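Local coordinates for microcompartments protein (Halothece sp. PCC 7418, PDB 5VGU) that probably builds the beta-carboxysome shell as a hexameric BMC-domain tile, with a central pore through which small molecules may pass, at residues E10-P15 with G39-T44; V30-Y35 with F43-R48. All coordinates share one frame; numbering follows the deposited sequence.

Interaction 1. Residues E10-P15 with G39-T44; sequences ETKGFP and GSARFT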
loop_
_atom_site.group_PDB
_atom_site.type_symbol
_atom_site.label_atom_id
_atom_site.label_comp_id
_atom_site.label_asym_id
_atom_site.label_seq_id
_atom_site.Cartn_x
_atom_site.Cartn_y
_atom_site.Cartn_z
ATOM N N GLU A 10 0.411 14.977 -10.787
ATOM C CA GLU A 10 0.246 13.566 -10.479
ATOM C C GLU A 10 -0.188 12.822 -11.732
ATOM O O GLU A 10 -1.128 13.250 -12.414
ATOM C CB GLU A 10 -0.781 13.403 -9.334
ATOM C CG GLU A 10 -0.997 12.012 -8.800
ATOM C CD GLU A 10 -1.859 12.017 -7.538
ATOM O OE1 GLU A 10 -1.541 12.789 -6.609
ATOM O OE2 GLU A 10 -2.838 11.237 -7.487
ATOM N N THR A 11 0.501 11.713 -12.036
ATOM C CA THR A 11 0.218 10.905 -13.217
ATOM C C THR A 11 -0.192 9.492 -12.829
ATOM O O THR A 11 0.121 8.994 -11.747
ATOM C CB THR A 11 1.435 10.803 -14.153
ATOM O OG1 THR A 11 2.514 10.124 -13.490
ATOM C CG2 THR A 11 1.924 12.179 -14.594
ATOM N N LYS A 12 -0.872 8.830 -13.756
ATOM C CA LYS A 12 -1.010 7.384 -13.709
ATOM C C LYS A 12 0.245 6.787 -14.334
ATOM O O LYS A 12 0.523 7.020 -15.517
ATOM C CB LYS A 12 -2.267 6.943 -14.457
ATOM C CG LYS A 12 -2.613 5.458 -14.297
ATOM C CD LYS A 12 -3.120 5.150 -12.896
ATOM C CE LYS A 12 -3.890 3.843 -12.869
ATOM N NZ LYS A 12 -4.692 3.714 -11.615
ATOM N N GLY A 13 1.004 6.038 -13.541
ATOM C CA GLY A 13 2.237 5.415 -13.998
ATOM C C GLY A 13 3.449 6.283 -13.732
ATOM O O GLY A 13 3.390 7.515 -13.745
ATOM N N PHE A 14 4.586 5.616 -13.504
ATOM C CA PHE A 14 5.825 6.302 -13.187
ATOM C C PHE A 14 6.436 6.957 -14.426
ATOM O O PHE A 14 6.918 8.095 -14.338
ATOM C CB PHE A 14 6.806 5.323 -12.531
ATOM C CG PHE A 14 8.134 5.937 -12.214
ATOM C CD1 PHE A 14 8.316 6.690 -11.068
ATOM C CD2 PHE A 14 9.190 5.819 -13.110
ATOM C CE1 PHE A 14 9.552 7.292 -10.807
ATOM C CE2 PHE A 14 10.414 6.403 -12.844
ATOM C CZ PHE A 14 10.595 7.134 -11.697
ATOM N N PRO A 15 6.434 6.293 -15.594
ATOM C CA PRO A 15 7.040 6.927 -16.779
ATOM C C PRO A 15 6.486 8.320 -17.063
ATOM O O PRO A 15 7.257 9.232 -17.398
ATOM C CB PRO A 15 6.737 5.905 -17.899
ATOM C CG PRO A 15 6.732 4.563 -17.168
ATOM C CD PRO A 15 6.011 4.907 -15.869
ATOM N N GLY A 39 -0.187 5.505 -4.357
ATOM C CA GLY A 39 -1.004 4.320 -4.466
ATOM C C GLY A 39 -1.740 4.264 -5.793
ATOM O O GLY A 39 -1.892 5.261 -6.504
ATOM N N SER A 40 -2.186 3.053 -6.128
ATOM C CA SER A 40 -2.927 2.797 -7.365
ATOM C C SER A 40 -2.131 3.206 -8.602
ATOM O O SER A 40 -2.690 3.684 -9.591
ATOM C CB SER A 40 -4.281 3.501 -7.341
ATOM O OG SER A 40 -5.086 2.910 -6.342
ATOM N N ALA A 41 -0.817 2.998 -8.542
ATOM C CA ALA A 41 0.122 3.319 -9.611
ATOM C C ALA A 41 0.098 4.793 -9.977
ATOM O O ALA A 41 0.475 5.155 -11.092
ATOM C CB ALA A 41 -0.116 2.461 -10.864
ATOM N N ARG A 42 -0.324 5.659 -9.060
ATOM C CA ARG A 42 -0.226 7.099 -9.264
ATOM C C ARG A 42 0.998 7.645 -8.526
ATOM O O ARG A 42 1.374 7.152 -7.451
ATOM C CB ARG A 42 -1.521 7.785 -8.832
ATOM C CG ARG A 42 -2.596 7.562 -9.902
ATOM C CD ARG A 42 -3.989 7.918 -9.468
ATOM N NE ARG A 42 -4.113 9.302 -9.024
ATOM C CZ ARG A 42 -5.229 10.009 -9.134
ATOM N NH1 ARG A 42 -6.310 9.482 -9.698
ATOM N NH2 ARG A 42 -5.267 11.246 -8.692
ATOM N N PHE A 43 1.652 8.622 -9.156
ATOM C CA PHE A 43 2.888 9.214 -8.667
ATOM C C PHE A 43 2.731 10.728 -8.712
ATOM O O PHE A 43 2.207 11.274 -9.689
ATOM C CB PHE A 43 4.087 8.786 -9.498
ATOM C CG PHE A 43 4.409 7.312 -9.388
ATOM C CD1 PHE A 43 3.742 6.386 -10.154
ATOM C CD2 PHE A 43 5.363 6.878 -8.496
ATOM C CE1 PHE A 43 4.019 5.040 -10.043
ATOM C CE2 PHE A 43 5.667 5.519 -8.395
ATOM C CZ PHE A 43 4.990 4.611 -9.166
ATOM N N THR A 44 3.156 11.390 -7.643
ATOM C CA THR A 44 3.077 12.838 -7.501
ATOM C C THR A 44 4.483 13.415 -7.502
ATOM O O THR A 44 5.361 12.903 -6.808
ATOM C CB THR A 44 2.376 13.242 -6.183
ATOM O OG1 THR A 44 1.212 12.440 -5.963
ATOM C CG2 THR A 44 1.994 14.697 -6.175
#
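Glu10, Thr11 and Lys12 pair with Thr44, Phe43 and Arg42 where strand 5-12 and strand 42-49 of the BMC-domain sheet run antiparallel, next to the type I' turn from Gly39 to Arg42. Ser40 of this turn packs on Ser40 of both neighbouring subunits, consistent with the pore loop of BMC hexamers. Thr11 and Phe43 form the hydrogen-bonded pair: Thr11 N gives to Phe43 O at 2.9 Å, and Phe43 N returns a bond to Thr11 O. Beyond the strand, Gly13 N reaches Ala41 O at 2.7 Å, nearly straight at 160°.

On the face of Glu10 and Arg42, the extended Glu10 chain leaves with CG opposite the backbone N (chi1 -175°). Its OE2 takes both NE and NH2 of Arg42, a side-on salt bridge with Arg42 NH2 at 2.7 Å. NE comes at the anti lone pair and NH2 from above the carboxylate plane; both bonds lie in the guanidinium plane. Thr44 OG1 donates to Glu10 OE1 at 2.8 Å from the opposite side of the carboxylate plane to Arg42 NH2. Lys12, bent at chi2, brings NZ to the turn carbonyl Ser40 O at 2.8 Å.

On the other face, the Phe14 edge points at the face of Phe43 in a T-shaped pair, centroids 5.4 Å apart and planes at 78°. Phe14 CB also lies over the Phe43 ring, a CH-pi contact 3.9 Å from its centroid.

Glu10 OE1 also accepts Phe14 N of a neighbouring subunit. Both carboxylate oxygens of this buried residue are therefore held, and its rotation is fixed. The paired arginine probably keeps Glu10 ionised, and the same carboxylate ties the strand pair to the subunit interface.

Interaction 2. Residues V30-Y35 with F43-R48; sequences VTLVGY and FTIIIR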
loop_
_atom_site.group_PDB
_atom_site.type_symbol
_atom_site.label_atom_id
_atom_site.label_comp_id
_atom_site.label_asym_id
_atom_site.label_seq_id
_atom_site.Cartn_x
_atom_site.Cartn_y
_atom_site.Cartn_z
ATOM N N VAL A 30 13.167 26.072 -11.841
ATOM C CA VAL A 30 12.493 25.437 -10.721
ATOM C C VAL A 30 13.338 24.272 -10.235
ATOM O O VAL A 30 14.197 23.749 -10.954
ATOM C CB VAL A 30 11.077 24.953 -11.094
ATOM C CG1 VAL A 30 10.232 26.117 -11.579
ATOM C CG2 VAL A 30 11.115 23.848 -12.164
ATOM N N THR A 31 13.058 23.857 -9.002
ATOM C CA THR A 31 13.707 22.724 -8.361
ATOM C C THR A 31 12.663 21.641 -8.103
ATOM O O THR A 31 11.623 21.904 -7.482
ATOM C CB THR A 31 14.350 23.127 -7.028
ATOM O OG1 THR A 31 15.293 24.193 -7.220
ATOM C CG2 THR A 31 15.039 21.945 -6.393
ATOM N N LEU A 32 12.953 20.432 -8.563
ATOM C CA LEU A 32 12.181 19.263 -8.183
ATOM C C LEU A 32 12.629 18.865 -6.788
ATOM O O LEU A 32 13.812 18.588 -6.580
ATOM C CB LEU A 32 12.413 18.129 -9.183
ATOM C CG LEU A 32 11.761 16.790 -8.859
ATOM C CD1 LEU A 32 10.247 16.860 -8.990
ATOM C CD2 LEU A 32 12.385 15.726 -9.809
ATOM N N VAL A 33 11.716 18.906 -5.818
ATOM C CA VAL A 33 12.097 18.658 -4.430
ATOM C C VAL A 33 11.735 17.257 -3.936
ATOM O O VAL A 33 12.346 16.779 -2.963
ATOM C CB VAL A 33 11.501 19.737 -3.492
ATOM C CG1 VAL A 33 11.938 21.116 -3.935
ATOM C CG2 VAL A 33 9.998 19.667 -3.397
ATOM N N GLY A 34 10.787 16.580 -4.569
ATOM C CA GLY A 34 10.391 15.264 -4.086
ATOM C C GLY A 34 9.299 14.661 -4.942
ATOM O O GLY A 34 8.779 15.287 -5.875
ATOM N N TYR A 35 8.995 13.399 -4.637
ATOM C CA TYR A 35 7.892 12.693 -5.268
ATOM C C TYR A 35 7.217 11.808 -4.228
ATOM O O TYR A 35 7.793 11.486 -3.179
ATOM C CB TYR A 35 8.351 11.852 -6.480
ATOM C CG TYR A 35 8.900 10.462 -6.164
ATOM C CD1 TYR A 35 10.138 10.314 -5.548
ATOM C CD2 TYR A 35 8.196 9.305 -6.513
ATOM C CE1 TYR A 35 10.660 9.054 -5.273
ATOM C CE2 TYR A 35 8.710 8.035 -6.240
ATOM C CZ TYR A 35 9.935 7.920 -5.613
ATOM O OH TYR A 35 10.470 6.669 -5.326
ATOM N N PHE A 43 1.652 8.622 -9.156
ATOM C CA PHE A 43 2.888 9.214 -8.667
ATOM C C PHE A 43 2.731 10.728 -8.712
ATOM O O PHE A 43 2.207 11.274 -9.689
ATOM C CB PHE A 43 4.087 8.786 -9.498
ATOM C CG PHE A 43 4.409 7.312 -9.388
ATOM C CD1 PHE A 43 3.742 6.386 -10.154
ATOM C CD2 PHE A 43 5.363 6.878 -8.496
ATOM C CE1 PHE A 43 4.019 5.040 -10.043
ATOM C CE2 PHE A 43 5.667 5.519 -8.395
ATOM C CZ PHE A 43 4.990 4.611 -9.166
ATOM N N THR A 44 3.156 11.390 -7.643
ATOM C CA THR A 44 3.077 12.838 -7.501
ATOM C C THR A 44 4.483 13.415 -7.502
ATOM O O THR A 44 5.361 12.903 -6.808
ATOM C CB THR A 44 2.376 13.242 -6.183
ATOM O OG1 THR A 44 1.212 12.440 -5.963
ATOM C CG2 THR A 44 1.994 14.697 -6.175
ATOM N N ILE A 45 4.698 14.512 -8.226
ATOM C CA ILE A 45 5.962 15.229 -8.126
ATOM C C ILE A 45 5.672 16.653 -7.664
ATOM O O ILE A 45 4.591 17.192 -7.906
ATOM C CB ILE A 45 6.770 15.231 -9.438
ATOM C CG1 ILE A 45 5.884 15.614 -10.644
ATOM C CG2 ILE A 45 7.447 13.864 -9.633
ATOM C CD1 ILE A 45 6.655 15.789 -11.928
ATOM N N ILE A 46 6.666 17.258 -7.010
ATOM C CA ILE A 46 6.546 18.577 -6.394
ATOM C C ILE A 46 7.739 19.416 -6.834
ATOM O O ILE A 46 8.897 19.018 -6.650
ATOM C CB ILE A 46 6.485 18.503 -4.857
ATOM C CG1 ILE A 46 5.286 17.649 -4.403
ATOM C CG2 ILE A 46 6.380 19.893 -4.265
ATOM C CD1 ILE A 46 5.639 16.220 -4.178
ATOM N N ILE A 47 7.461 20.600 -7.357
ATOM C CA ILE A 47 8.511 21.536 -7.724
ATOM C C ILE A 47 8.312 22.810 -6.913
ATOM O O ILE A 47 7.205 23.119 -6.475
ATOM C CB ILE A 47 8.554 21.874 -9.234
ATOM C CG1 ILE A 47 7.197 22.401 -9.712
ATOM C CG2 ILE A 47 8.969 20.674 -10.044
ATOM C CD1 ILE A 47 7.220 22.995 -11.112
ATOM N N ARG A 48 9.407 23.546 -6.727
ATOM C CA ARG A 48 9.392 24.855 -6.090
ATOM C C ARG A 48 10.146 25.851 -6.952
ATOM O O ARG A 48 11.117 25.504 -7.636
ATOM C CB ARG A 48 10.039 24.829 -4.712
ATOM C CG ARG A 48 9.392 23.837 -3.726
ATOM C CD ARG A 48 7.947 24.225 -3.343
ATOM N NE ARG A 48 7.891 25.501 -2.648
ATOM C CZ ARG A 48 8.085 25.692 -1.350
ATOM N NH1 ARG A 48 8.352 24.683 -0.532
ATOM N NH2 ARG A 48 8.033 26.925 -0.863
HETATM O O HOH W 1 14.092 26.659 -7.259
#
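Tyr35 and Phe43 lie side by side and point the same way, meeting edge to edge with Tyr35 CE2 4.2 Å from Phe43 CD2. The Tyr35 ring leaves between its own backbone N and carbonyl carbon (chi1 84°), while its CB rests against Ile45 CG2 at 3.8 Å. On the same face, Leu32 crosses Ile45 at about a right angle. Its CD1 touches Ile45 CB at 3.9 Å and also approaches Ile47 CG2. Further along, Val30 CG2 meets Ile47 CD1 obliquely.

At the bulge, Val33 crosses Ile46 at about a right angle, CG2 to CG2 at 3.7 Å. Its second methyl, CG1, packs on Arg48 CG at 3.7 Å. This beta bulge sets Val33 and Gly34 both opposite Ile46: Val33 N gives to Ile46 O, and Ile46 N gives to Gly34 O at 3.1 Å. Before the bulge, Thr31 and Arg48 bond in both directions. A water joins Thr31 OG1 to Arg48 O.

The Arg48 chain bends twice, and its guanidinium binds Glu87 and the carbonyls of Ile92, Asp4 and Ala5. Val33 O accepts from Asn95. The face of Ile45 and Ile47 is covered by helices 14-27 and 51-65, and strand 5-12 continues the sheet beyond strand 42-49. Leu32 and Tyr35, on the outermost strand of the chain, pack on Val89 and Leu90 of a neighbouring subunit.

Interactions 1 and 2 use strand 42-49 from its two sides. Interaction 1 pairs it with strand 5-12, interaction 2 with strand 30-39, so the three strands lie next to one another in the sheet. Both contacts are largely buried. The centre of interaction 2 is about 3 Å from the centre of the chain, that of interaction 1 about 13 Å. Chemistry follows place. Interaction 1 is rich in charged and polar bonds beside the turn and two subunit interfaces; interaction 2 is mostly aliphatic, with one face under the helices, and its outer strand also meets a neighbouring subunit. Phe43 and Thr44 belong to both, and Phe43 meets an aromatic ring in each.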